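Trigger factor (Thermotoga maritima, PDB 2NSA) probably keeps new proteins in an open conformation at the ribosome and isomerises prolyl bonds, with this chain being its C-terminal chaperone domain. Local coordinates at residues A[48-53]-A[86-91]; A[56-61]-A[78-83]; A[11-16]-A[30-35]; A[35-40]-A[96-101]. One frame throughout, in Å; residues are numbered along the deposited sequence.

Contact 1 of 4, residues A[48-53]-A[86-91]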
# COMPACT_ATOMS: atom_id res chain seq x y z
N ARG A 48 0.38 -7.69 21.98
CA ARG A 48 -0.83 -7.05 22.46
C ARG A 48 -1.29 -5.96 21.50
O ARG A 48 -2.49 -5.86 21.19
CB ARG A 48 -0.63 -6.47 23.87
CG ARG A 48 -1.89 -5.82 24.46
CD ARG A 48 -3.09 -6.76 24.45
NE ARG A 48 -4.33 -6.04 24.75
CZ ARG A 48 -5.54 -6.41 24.32
NH1 ARG A 48 -5.67 -7.50 23.58
NH2 ARG A 48 -6.60 -5.68 24.62
N THR A 49 -0.36 -5.15 21.00
CA THR A 49 -0.73 -4.10 20.06
C THR A 49 -1.39 -4.70 18.83
O THR A 49 -2.39 -4.18 18.33
CB THR A 49 0.51 -3.30 19.60
OG1 THR A 49 1.08 -2.60 20.71
CG2 THR A 49 0.11 -2.28 18.53
N LEU A 50 -0.83 -5.80 18.35
CA LEU A 50 -1.38 -6.48 17.18
C LEU A 50 -2.77 -7.04 17.48
O LEU A 50 -3.67 -6.96 16.63
CB LEU A 50 -0.42 -7.58 16.71
CG LEU A 50 0.94 -7.03 16.24
CD1 LEU A 50 1.87 -8.17 15.83
CD2 LEU A 50 0.73 -6.08 15.07
N GLU A 51 -2.97 -7.60 18.67
CA GLU A 51 -4.29 -8.12 19.03
C GLU A 51 -5.31 -6.99 18.97
O GLU A 51 -6.42 -7.16 18.47
CB GLU A 51 -4.31 -8.70 20.45
CG GLU A 51 -3.41 -9.88 20.65
CD GLU A 51 -3.49 -10.44 22.06
OE1 GLU A 51 -3.80 -9.67 22.99
OE2 GLU A 51 -3.22 -11.65 22.22
N ILE A 52 -4.91 -5.82 19.47
CA ILE A 52 -5.80 -4.67 19.47
C ILE A 52 -6.13 -4.23 18.04
O ILE A 52 -7.29 -3.90 17.74
CB ILE A 52 -5.18 -3.48 20.24
CG1 ILE A 52 -5.02 -3.84 21.72
CG2 ILE A 52 -6.07 -2.24 20.12
CD1 ILE A 52 -4.22 -2.83 22.51
N LEU A 53 -5.14 -4.23 17.16
CA LEU A 53 -5.36 -3.82 15.78
C LEU A 53 -6.27 -4.81 15.06
O LEU A 53 -7.11 -4.42 14.24
CB LEU A 53 -4.03 -3.69 15.03
CG LEU A 53 -3.12 -2.60 15.62
CD1 LEU A 53 -1.86 -2.47 14.78
CD2 LEU A 53 -3.88 -1.27 15.65
N GLU A 86 -1.10 -11.31 10.88
CA GLU A 86 0.08 -11.32 10.03
C GLU A 86 -0.05 -10.28 8.92
O GLU A 86 0.94 -9.63 8.55
CB GLU A 86 0.32 -12.71 9.44
CG GLU A 86 1.72 -13.26 9.70
CD GLU A 86 2.09 -13.29 11.19
OE1 GLU A 86 1.35 -13.91 11.99
OE2 GLU A 86 3.12 -12.70 11.56
N ARG A 87 -1.26 -10.11 8.39
CA ARG A 87 -1.50 -9.13 7.33
C ARG A 87 -1.28 -7.73 7.87
O ARG A 87 -0.70 -6.87 7.20
CB ARG A 87 -2.93 -9.25 6.80
CG ARG A 87 -3.19 -10.52 6.01
CD ARG A 87 -4.51 -10.44 5.25
NE ARG A 87 -4.75 -11.62 4.41
CZ ARG A 87 -5.73 -11.71 3.52
NH1 ARG A 87 -6.57 -10.69 3.35
NH2 ARG A 87 -5.88 -12.81 2.80
N ILE A 88 -1.75 -7.49 9.09
CA ILE A 88 -1.59 -6.18 9.72
C ILE A 88 -0.12 -5.89 9.99
O ILE A 88 0.35 -4.77 9.76
CB ILE A 88 -2.40 -6.07 11.02
CG1 ILE A 88 -3.89 -5.99 10.67
CG2 ILE A 88 -1.98 -4.84 11.82
CD1 ILE A 88 -4.82 -6.08 11.86
N LEU A 89 0.60 -6.89 10.49
CA LEU A 89 2.02 -6.69 10.75
C LEU A 89 2.72 -6.39 9.43
O LEU A 89 3.60 -5.53 9.37
CB LEU A 89 2.64 -7.94 11.40
CG LEU A 89 4.15 -7.92 11.66
CD1 LEU A 89 4.54 -6.71 12.49
CD2 LEU A 89 4.53 -9.20 12.37
N ASP A 90 2.33 -7.10 8.38
CA ASP A 90 2.96 -6.85 7.08
C ASP A 90 2.66 -5.42 6.59
O ASP A 90 3.52 -4.79 5.99
CB ASP A 90 2.50 -7.87 6.03
CG ASP A 90 3.26 -9.18 6.13
OD1 ASP A 90 4.35 -9.21 6.74
OD2 ASP A 90 2.77 -10.19 5.58
N ASP A 91 1.45 -4.92 6.86
CA ASP A 91 1.10 -3.56 6.44
C ASP A 91 1.96 -2.55 7.19
O ASP A 91 2.43 -1.56 6.61
CB ASP A 91 -0.37 -3.21 6.72
CG ASP A 91 -1.35 -3.98 5.85
OD1 ASP A 91 -0.97 -4.42 4.75
OD2 ASP A 91 -2.52 -4.12 6.27
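I88 packs against L53 in an apolar contact between two steeply crossed helices, 47-64 and 77-105, at a partly buried place, the centre of the contact about 15 Å from the centre of the chain. The short helical segments run at 107° to each other with their axes 9.9 Å apart, and the backbones come nearest at L50 and L89, whose CA atoms are 7.3 Å apart. I88 does most of the touching, and it uses both of its branches. Its CG2 methyl lies 3.8 Å from CD1 of L53 and also meets CB of the same leucine. The other branch, ending in CD1, reaches past the leucine side chain to the main chain, where I88 CD1 sits 3.7 Å from the carbonyl oxygen of L53. That division follows from the first torsion of I88 (chi1 -72°): CG1 stands opposite the carbonyl carbon while CG2 stands opposite the backbone N. Such helix-on-helix packing through aliphatic side chains is how this all-helical C-terminal chaperone domain of trigger factor is put together. An alanine in place of I88 would probably take from L53 the CG2 methyl it packs on and open a gap beside its carbonyl. One turn back from L53, L50 makes looser contacts, its CD2 4.4 Å from I88 CG2 and its CD1 4.5 Å from L89 CD2. The two leucines also touch helix 77-105 just outside residues 86-91, L50 at K85 and L53 at I92.

Contact 2 of 4, residues A[56-61]-A[78-83]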
# COMPACT_ATOMS: atom_id res chain seq x y z
N GLU A 56 -9.87 -4.07 16.07
CA GLU A 56 -10.39 -2.88 15.42
C GLU A 56 -10.74 -3.13 13.96
O GLU A 56 -11.73 -2.60 13.45
CB GLU A 56 -9.38 -1.74 15.58
CG GLU A 56 -9.07 -1.50 17.05
CD GLU A 56 -8.03 -0.41 17.29
OE1 GLU A 56 -6.99 -0.42 16.60
OE2 GLU A 56 -8.26 0.44 18.18
N ALA A 57 -9.96 -3.98 13.29
CA ALA A 57 -10.20 -4.32 11.89
C ALA A 57 -11.49 -5.14 11.81
O ALA A 57 -12.31 -4.95 10.90
CB ALA A 57 -9.04 -5.13 11.34
N ILE A 58 -11.66 -6.05 12.76
CA ILE A 58 -12.85 -6.89 12.80
C ILE A 58 -14.08 -6.05 13.13
O ILE A 58 -15.14 -6.24 12.55
CB ILE A 58 -12.68 -8.03 13.83
CG1 ILE A 58 -11.74 -9.08 13.25
CG2 ILE A 58 -14.04 -8.63 14.17
CD1 ILE A 58 -11.35 -10.19 14.23
N ASN A 59 -13.94 -5.11 14.06
CA ASN A 59 -15.07 -4.26 14.41
C ASN A 59 -15.49 -3.44 13.20
O ASN A 59 -16.68 -3.17 13.01
CB ASN A 59 -14.73 -3.33 15.57
CG ASN A 59 -14.78 -4.04 16.91
OD1 ASN A 59 -15.65 -4.87 17.14
ND2 ASN A 59 -13.85 -3.70 17.79
N ARG A 60 -14.52 -3.05 12.38
CA ARG A 60 -14.81 -2.27 11.18
C ARG A 60 -15.56 -3.15 10.19
O ARG A 60 -16.53 -2.71 9.57
CB ARG A 60 -13.52 -1.73 10.56
CG ARG A 60 -13.68 -1.20 9.14
CD ARG A 60 -12.44 -0.46 8.65
NE ARG A 60 -11.20 -1.08 9.11
CZ ARG A 60 -10.46 -0.62 10.11
NH1 ARG A 60 -10.84 0.48 10.76
NH2 ARG A 60 -9.36 -1.25 10.48
N LEU A 61 -15.11 -4.39 10.04
CA LEU A 61 -15.75 -5.33 9.12
C LEU A 61 -17.19 -5.58 9.56
O LEU A 61 -18.08 -5.76 8.72
CB LEU A 61 -14.99 -6.65 9.09
CG LEU A 61 -13.59 -6.61 8.46
CD1 LEU A 61 -12.92 -7.96 8.62
CD2 LEU A 61 -13.72 -6.25 6.98
N GLU A 78 -10.51 -18.03 15.12
CA GLU A 78 -9.14 -18.02 15.62
C GLU A 78 -8.17 -18.00 14.45
O GLU A 78 -7.19 -17.24 14.46
CB GLU A 78 -8.88 -19.25 16.50
CG GLU A 78 -7.54 -19.23 17.22
CD GLU A 78 -7.33 -20.47 18.07
OE1 GLU A 78 -8.14 -20.71 19.00
OE2 GLU A 78 -6.35 -21.20 17.82
N LYS A 79 -8.44 -18.82 13.44
CA LYS A 79 -7.59 -18.88 12.26
C LYS A 79 -7.60 -17.54 11.53
O LYS A 79 -6.56 -17.06 11.09
CB LYS A 79 -8.06 -19.98 11.32
CG LYS A 79 -8.08 -21.38 11.91
CD LYS A 79 -6.70 -22.03 11.99
CE LYS A 79 -5.94 -21.62 13.23
NZ LYS A 79 -4.69 -22.41 13.39
N PHE A 80 -8.79 -16.96 11.41
CA PHE A 80 -8.94 -15.68 10.73
C PHE A 80 -8.16 -14.59 11.46
O PHE A 80 -7.49 -13.77 10.83
CB PHE A 80 -10.42 -15.28 10.64
CG PHE A 80 -10.63 -13.92 10.03
CD1 PHE A 80 -10.19 -13.64 8.74
CD2 PHE A 80 -11.26 -12.91 10.76
CE1 PHE A 80 -10.36 -12.37 8.18
CE2 PHE A 80 -11.43 -11.64 10.20
CZ PHE A 80 -10.98 -11.37 8.91
N ARG A 81 -8.25 -14.58 12.78
CA ARG A 81 -7.52 -13.57 13.55
C ARG A 81 -6.02 -13.74 13.34
O ARG A 81 -5.29 -12.75 13.19
CB ARG A 81 -7.85 -13.68 15.04
CG ARG A 81 -9.20 -13.08 15.42
CD ARG A 81 -9.47 -13.22 16.92
NE ARG A 81 -10.80 -12.74 17.29
CZ ARG A 81 -11.12 -11.47 17.52
NH1 ARG A 81 -10.19 -10.52 17.44
NH2 ARG A 81 -12.37 -11.15 17.83
N GLU A 82 -5.55 -14.99 13.31
CA GLU A 82 -4.13 -15.26 13.10
C GLU A 82 -3.67 -14.71 11.75
O GLU A 82 -2.60 -14.11 11.64
CB GLU A 82 -3.85 -16.77 13.17
CG GLU A 82 -3.77 -17.35 14.59
CD GLU A 82 -3.93 -18.87 14.65
OE1 GLU A 82 -3.40 -19.57 13.75
OE2 GLU A 82 -4.57 -19.37 15.60
N GLU A 83 -4.49 -14.93 10.72
CA GLU A 83 -4.14 -14.44 9.39
C GLU A 83 -4.16 -12.92 9.34
O GLU A 83 -3.25 -12.29 8.78
CB GLU A 83 -5.11 -14.97 8.33
CG GLU A 83 -4.86 -14.36 6.96
CD GLU A 83 -5.47 -15.16 5.84
OE1 GLU A 83 -5.31 -16.40 5.83
OE2 GLU A 83 -6.10 -14.55 4.95
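Crossed-helix packing between 47-64 and 77-105, part of the all-helical C-terminal domain, brings I58 and L61 against F80 and R81. The short segments make an angle of 115°, with 11.7 Å between their axes. I58 works between an aromatic ring and a charged group: its CG1 is 4.0 Å from CE2 of F80, while its CD1 methyl lies over one face of the R81 guanidinium, 3.4 Å from R81 NH1 and displaced toward the rim. L61 approaches the same ring at its edge, with L61 CD1 3.9 Å from F80 CZ. The CG of F80 is turned opposite the backbone N (chi1 176°), which carries the ring's far end, CE2 and CZ, to the two aliphatic side chains. R81 is held by its polar end: NE pairs with E77 in a salt bridge and NH1 is hydrogen-bonded to N55. A leucine in place of R81 would probably leave E77 without this charged mate, N55 without this donor and the I58 methyl without the flat group it packs on. Helix 67-72 closes the cluster, its Y67 touching I58 and F80 and its I70 touching L61 and F80, while Y74 in the following loop meets the F80 ring edge-to-face.

Contact 3 of 4, residues A[11-16]-A[30-35]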
# COMPACT_ATOMS: atom_id res chain seq x y z
N GLU A 11 16.20 -7.65 -7.76
CA GLU A 11 16.78 -8.63 -8.67
C GLU A 11 15.76 -9.73 -9.00
O GLU A 11 15.77 -10.27 -10.10
CB GLU A 11 18.03 -9.26 -8.04
CG GLU A 11 18.65 -10.38 -8.86
CD GLU A 11 19.97 -10.87 -8.30
OE1 GLU A 11 20.04 -11.18 -7.09
OE2 GLU A 11 20.96 -10.94 -9.08
N SER A 12 14.88 -10.04 -8.04
CA SER A 12 13.87 -11.08 -8.24
C SER A 12 12.75 -10.60 -9.16
O SER A 12 11.95 -11.40 -9.65
CB SER A 12 13.27 -11.51 -6.90
OG SER A 12 12.43 -10.50 -6.37
N LEU A 13 12.69 -9.29 -9.38
CA LEU A 13 11.65 -8.71 -10.22
C LEU A 13 12.09 -8.54 -11.67
O LEU A 13 11.30 -8.10 -12.52
CB LEU A 13 11.23 -7.35 -9.66
CG LEU A 13 10.65 -7.32 -8.24
CD1 LEU A 13 10.38 -5.89 -7.83
CD2 LEU A 13 9.37 -8.15 -8.18
N LYS A 14 13.34 -8.88 -11.97
CA LYS A 14 13.86 -8.75 -13.32
C LYS A 14 13.14 -9.66 -14.31
O LYS A 14 12.87 -10.82 -14.01
CB LYS A 14 15.36 -9.04 -13.36
CG LYS A 14 16.22 -7.96 -12.76
CD LYS A 14 17.70 -8.28 -12.96
CE LYS A 14 18.58 -7.18 -12.40
NZ LYS A 14 20.03 -7.47 -12.62
N LYS A 15 12.84 -9.12 -15.48
CA LYS A 15 12.18 -9.87 -16.53
C LYS A 15 13.12 -9.99 -17.72
O LYS A 15 14.12 -9.28 -17.79
CB LYS A 15 10.89 -9.17 -16.96
CG LYS A 15 9.85 -9.05 -15.85
CD LYS A 15 9.42 -10.42 -15.34
CE LYS A 15 8.41 -10.31 -14.22
NZ LYS A 15 8.98 -9.68 -12.99
N GLU A 16 12.81 -10.88 -18.65
CA GLU A 16 13.65 -11.08 -19.81
C GLU A 16 12.81 -11.20 -21.08
O GLU A 16 11.73 -11.79 -21.07
CB GLU A 16 14.50 -12.34 -19.62
CG GLU A 16 15.53 -12.61 -20.71
CD GLU A 16 16.62 -13.57 -20.26
OE1 GLU A 16 16.30 -14.71 -19.85
OE2 GLU A 16 17.81 -13.18 -20.30
N ARG A 30 3.68 -3.54 -9.25
CA ARG A 30 3.42 -2.91 -7.96
C ARG A 30 2.93 -3.94 -6.96
O ARG A 30 3.36 -3.95 -5.81
CB ARG A 30 2.36 -1.80 -8.10
CG ARG A 30 2.86 -0.55 -8.79
CD ARG A 30 1.72 0.39 -9.10
NE ARG A 30 2.06 1.29 -10.19
CZ ARG A 30 1.18 1.95 -10.93
NH1 ARG A 30 -0.12 1.81 -10.70
NH2 ARG A 30 1.58 2.74 -11.92
N GLU A 31 2.04 -4.82 -7.41
CA GLU A 31 1.48 -5.85 -6.55
C GLU A 31 2.56 -6.75 -5.94
O GLU A 31 2.62 -6.92 -4.72
CB GLU A 31 0.49 -6.70 -7.34
CG GLU A 31 -0.41 -7.58 -6.49
CD GLU A 31 -1.41 -8.37 -7.31
OE1 GLU A 31 -2.09 -7.76 -8.16
OE2 GLU A 31 -1.53 -9.60 -7.10
N GLN A 32 3.43 -7.32 -6.77
CA GLN A 32 4.48 -8.19 -6.26
C GLN A 32 5.49 -7.42 -5.43
O GLN A 32 6.03 -7.93 -4.45
CB GLN A 32 5.20 -8.91 -7.41
CG GLN A 32 6.24 -9.92 -6.94
CD GLN A 32 6.71 -10.85 -8.05
OE1 GLN A 32 7.21 -10.41 -9.08
NE2 GLN A 32 6.55 -12.15 -7.83
N LEU A 33 5.74 -6.17 -5.81
CA LEU A 33 6.68 -5.33 -5.08
C LEU A 33 6.15 -5.11 -3.67
O LEU A 33 6.87 -5.30 -2.69
CB LEU A 33 6.86 -3.99 -5.79
CG LEU A 33 7.80 -2.99 -5.13
CD1 LEU A 33 9.16 -3.61 -4.90
CD2 LEU A 33 7.91 -1.75 -6.01
N LEU A 34 4.88 -4.72 -3.57
CA LEU A 34 4.26 -4.47 -2.27
C LEU A 34 4.21 -5.73 -1.41
O LEU A 34 4.38 -5.67 -0.19
CB LEU A 34 2.83 -3.95 -2.46
CG LEU A 34 2.65 -2.51 -2.93
CD1 LEU A 34 1.17 -2.23 -3.16
CD2 LEU A 34 3.22 -1.55 -1.89
N GLU A 35 3.97 -6.87 -2.05
CA GLU A 35 3.89 -8.13 -1.33
C GLU A 35 5.22 -8.55 -0.71
O GLU A 35 5.24 -9.15 0.37
CB GLU A 35 3.39 -9.22 -2.27
CG GLU A 35 3.27 -10.59 -1.62
CD GLU A 35 2.74 -11.64 -2.57
OE1 GLU A 35 2.58 -12.80 -2.14
OE2 GLU A 35 2.47 -11.30 -3.75
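L13 reaches across to Q32 and L33 where the chain leaves helix 6-12, packing the turn after that helix against helix 25-36 in the all-helical C-terminal domain. The apolar part is a methyl-to-methyl touch: CD1 of L13 lies 3.9 Å from CD1 of L33, the two leucine side chains roughly perpendicular. L33 then continues into L156 and L160 of helix 140-160, and L13 also rests on M29, so this touch joins the turn to a larger apolar cluster. The second kind of interaction is between a methyl and a polar side chain. L13 and Q32 lie alongside, pointing opposite ways, and L13 CD2 comes within 3.3 Å of the amide oxygen OE1 of Q32, as well as close to its CG and CD. Q32 gets there because CG lies opposite the backbone N (chi1 -176°) and the chain stays extended beyond it, running its aliphatic part along the leucine and carrying the amide out toward the turn. Within segment 11-16 one polar bond involves the K15 side chain. That side chain folds back toward the main chain, its NZ 4.4 Å from Q32 OE1, too long for a hydrogen bond. Instead, K15 NZ donates to the carbonyl oxygen of L13 at 2.8 Å, arriving from above the carbonyl plane, 53° out of it.

Contact 4 of 4, residues A[35-40]-A[96-101]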
# COMPACT_ATOMS: atom_id res chain seq x y z
N GLU A 35 3.97 -6.87 -2.05
CA GLU A 35 3.89 -8.13 -1.33
C GLU A 35 5.22 -8.55 -0.71
O GLU A 35 5.24 -9.15 0.37
CB GLU A 35 3.39 -9.22 -2.27
CG GLU A 35 3.27 -10.59 -1.62
CD GLU A 35 2.74 -11.64 -2.57
OE1 GLU A 35 2.58 -12.80 -2.14
OE2 GLU A 35 2.47 -11.30 -3.75
N LYS A 36 6.32 -8.23 -1.37
CA LYS A 36 7.63 -8.62 -0.88
C LYS A 36 8.33 -7.61 0.02
O LYS A 36 9.19 -7.97 0.82
CB LYS A 36 8.54 -8.97 -2.06
CG LYS A 36 8.09 -10.18 -2.86
CD LYS A 36 8.03 -11.43 -1.99
CE LYS A 36 7.65 -12.65 -2.81
NZ LYS A 36 7.58 -13.88 -1.97
N LEU A 37 7.95 -6.34 -0.10
CA LEU A 37 8.57 -5.29 0.70
C LEU A 37 8.67 -5.55 2.21
O LEU A 37 9.69 -5.26 2.81
CB LEU A 37 7.86 -3.94 0.45
CG LEU A 37 8.26 -3.22 -0.85
CD1 LEU A 37 7.41 -1.96 -1.02
CD2 LEU A 37 9.74 -2.86 -0.79
N PRO A 38 7.62 -6.11 2.83
CA PRO A 38 7.68 -6.37 4.27
C PRO A 38 8.87 -7.24 4.71
O PRO A 38 9.30 -7.18 5.86
CB PRO A 38 6.35 -7.06 4.57
CG PRO A 38 5.44 -6.51 3.53
CD PRO A 38 6.31 -6.51 2.29
N GLU A 39 9.39 -8.04 3.79
CA GLU A 39 10.49 -8.95 4.09
C GLU A 39 11.84 -8.30 4.39
O GLU A 39 12.70 -8.92 5.01
CB GLU A 39 10.66 -9.94 2.95
CG GLU A 39 9.57 -11.00 2.88
CD GLU A 39 9.67 -11.87 1.65
OE1 GLU A 39 10.80 -12.11 1.17
OE2 GLU A 39 8.62 -12.33 1.16
N ILE A 40 12.03 -7.05 3.97
CA ILE A 40 13.30 -6.37 4.18
C ILE A 40 13.36 -5.41 5.36
O ILE A 40 14.25 -4.56 5.43
CB ILE A 40 13.74 -5.62 2.91
CG1 ILE A 40 12.76 -4.49 2.60
CG2 ILE A 40 13.79 -6.60 1.74
CD1 ILE A 40 13.21 -3.58 1.47
N ARG A 96 6.32 1.34 6.82
CA ARG A 96 7.60 1.86 7.31
C ARG A 96 8.62 1.86 6.17
O ARG A 96 9.34 2.86 5.97
CB ARG A 96 8.11 0.99 8.47
CG ARG A 96 9.55 1.31 8.88
CD ARG A 96 9.71 2.73 9.41
NE ARG A 96 11.07 2.92 9.90
CZ ARG A 96 11.63 4.10 10.15
NH1 ARG A 96 10.95 5.23 9.95
NH2 ARG A 96 12.88 4.16 10.59
N VAL A 97 8.69 0.77 5.41
CA VAL A 97 9.64 0.68 4.30
C VAL A 97 9.38 1.77 3.26
O VAL A 97 10.32 2.42 2.77
CB VAL A 97 9.56 -0.70 3.59
CG1 VAL A 97 10.50 -0.73 2.38
CG2 VAL A 97 9.94 -1.80 4.56
N ILE A 98 8.12 1.99 2.94
CA ILE A 98 7.75 3.00 1.95
C ILE A 98 8.11 4.40 2.43
O ILE A 98 8.67 5.21 1.68
CB ILE A 98 6.23 2.92 1.62
CG1 ILE A 98 5.97 1.63 0.84
CG2 ILE A 98 5.79 4.13 0.80
CD1 ILE A 98 4.53 1.19 0.81
N GLU A 99 7.81 4.67 3.70
CA GLU A 99 8.11 5.98 4.27
C GLU A 99 9.61 6.23 4.27
O GLU A 99 10.07 7.32 3.90
CB GLU A 99 7.54 6.08 5.70
CG GLU A 99 7.52 7.50 6.23
CD GLU A 99 6.62 7.65 7.44
OE1 GLU A 99 5.37 7.69 7.28
OE2 GLU A 99 7.16 7.73 8.56
N VAL A 100 10.39 5.22 4.67
CA VAL A 100 11.84 5.36 4.70
C VAL A 100 12.40 5.54 3.29
O VAL A 100 13.30 6.35 3.09
CB VAL A 100 12.51 4.14 5.36
CG1 VAL A 100 14.03 4.21 5.16
CG2 VAL A 100 12.21 4.13 6.85
N LEU A 101 11.89 4.79 2.32
CA LEU A 101 12.40 4.95 0.96
C LEU A 101 12.07 6.34 0.44
O LEU A 101 12.87 6.94 -0.29
CB LEU A 101 11.82 3.88 0.02
CG LEU A 101 12.38 2.47 0.30
CD1 LEU A 101 11.61 1.42 -0.49
CD2 LEU A 101 13.86 2.44 -0.08
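L37 meets V97 where the 3-10 turn 37-39, following helix 25-36, packs against the long helix 77-105 in a buried apolar contact of the all-helical C-terminal domain. The backbones come closest at these same two residues, whose CA atoms are 7.1 Å apart. V97 is the side chain to follow. Its CB points at the turn and splits into two methyls that find different partners. CG1, standing opposite the backbone N (chi1 176°), touches two side chains: L37 CD2 lies 3.9 Å from it and I40 CD1 lies 4.0 Å from it. CG2, the other branch, meets main chain instead, 3.9 Å from the carbonyl oxygen of L37. One valine therefore touches the turn at its first residue, through side chain and backbone, and again at I40 just beyond it. I40 comes in roughly perpendicular to V97. Its CG1 sits between the backbone N and the carbonyl carbon (chi1 65°), a cramped setting for a branched residue, yet one that brings CD1 in to the valine although the bond from CA to CB does not aim there. Other apolar side chains join in: L9 and L6 of helix 6-12 touch L37 and I40 respectively, and W148 of helix 140-160 touches I98. The turn itself is closed by a backbone bond from I40 N to the L37 carbonyl oxygen, 3.2 Å long, so that oxygen has a polar partner besides the V97 methyl. L37 uses its second methyl on the next residue of the helix, with L37 CD1 4.3 Å from I98 CG1.

Helix 77-105 runs through three of the four contacts, taking contact 2 near its start, contact 1 a few turns on and contact 4 further along. Contacts 1 and 2 share helix 47-64 as well, with centres about 10 Å apart. Contact 3 closes first along the chain; contact 4 spans the chain that holds both contacts 1 and 2, and contact 2 lies within the span of contact 1. Contacts 3 and 4 share helix 25-36 and E35, their centres about 13 Å apart, and touch through L34 and I98. D90 and P38 join contact 1 to contact 4. Contacts 2 and 3 lie about 29 Å apart between centres: helix 77-105 joins contacts 2, 1 and 4, while contact 3 is tied in through helix 25-36.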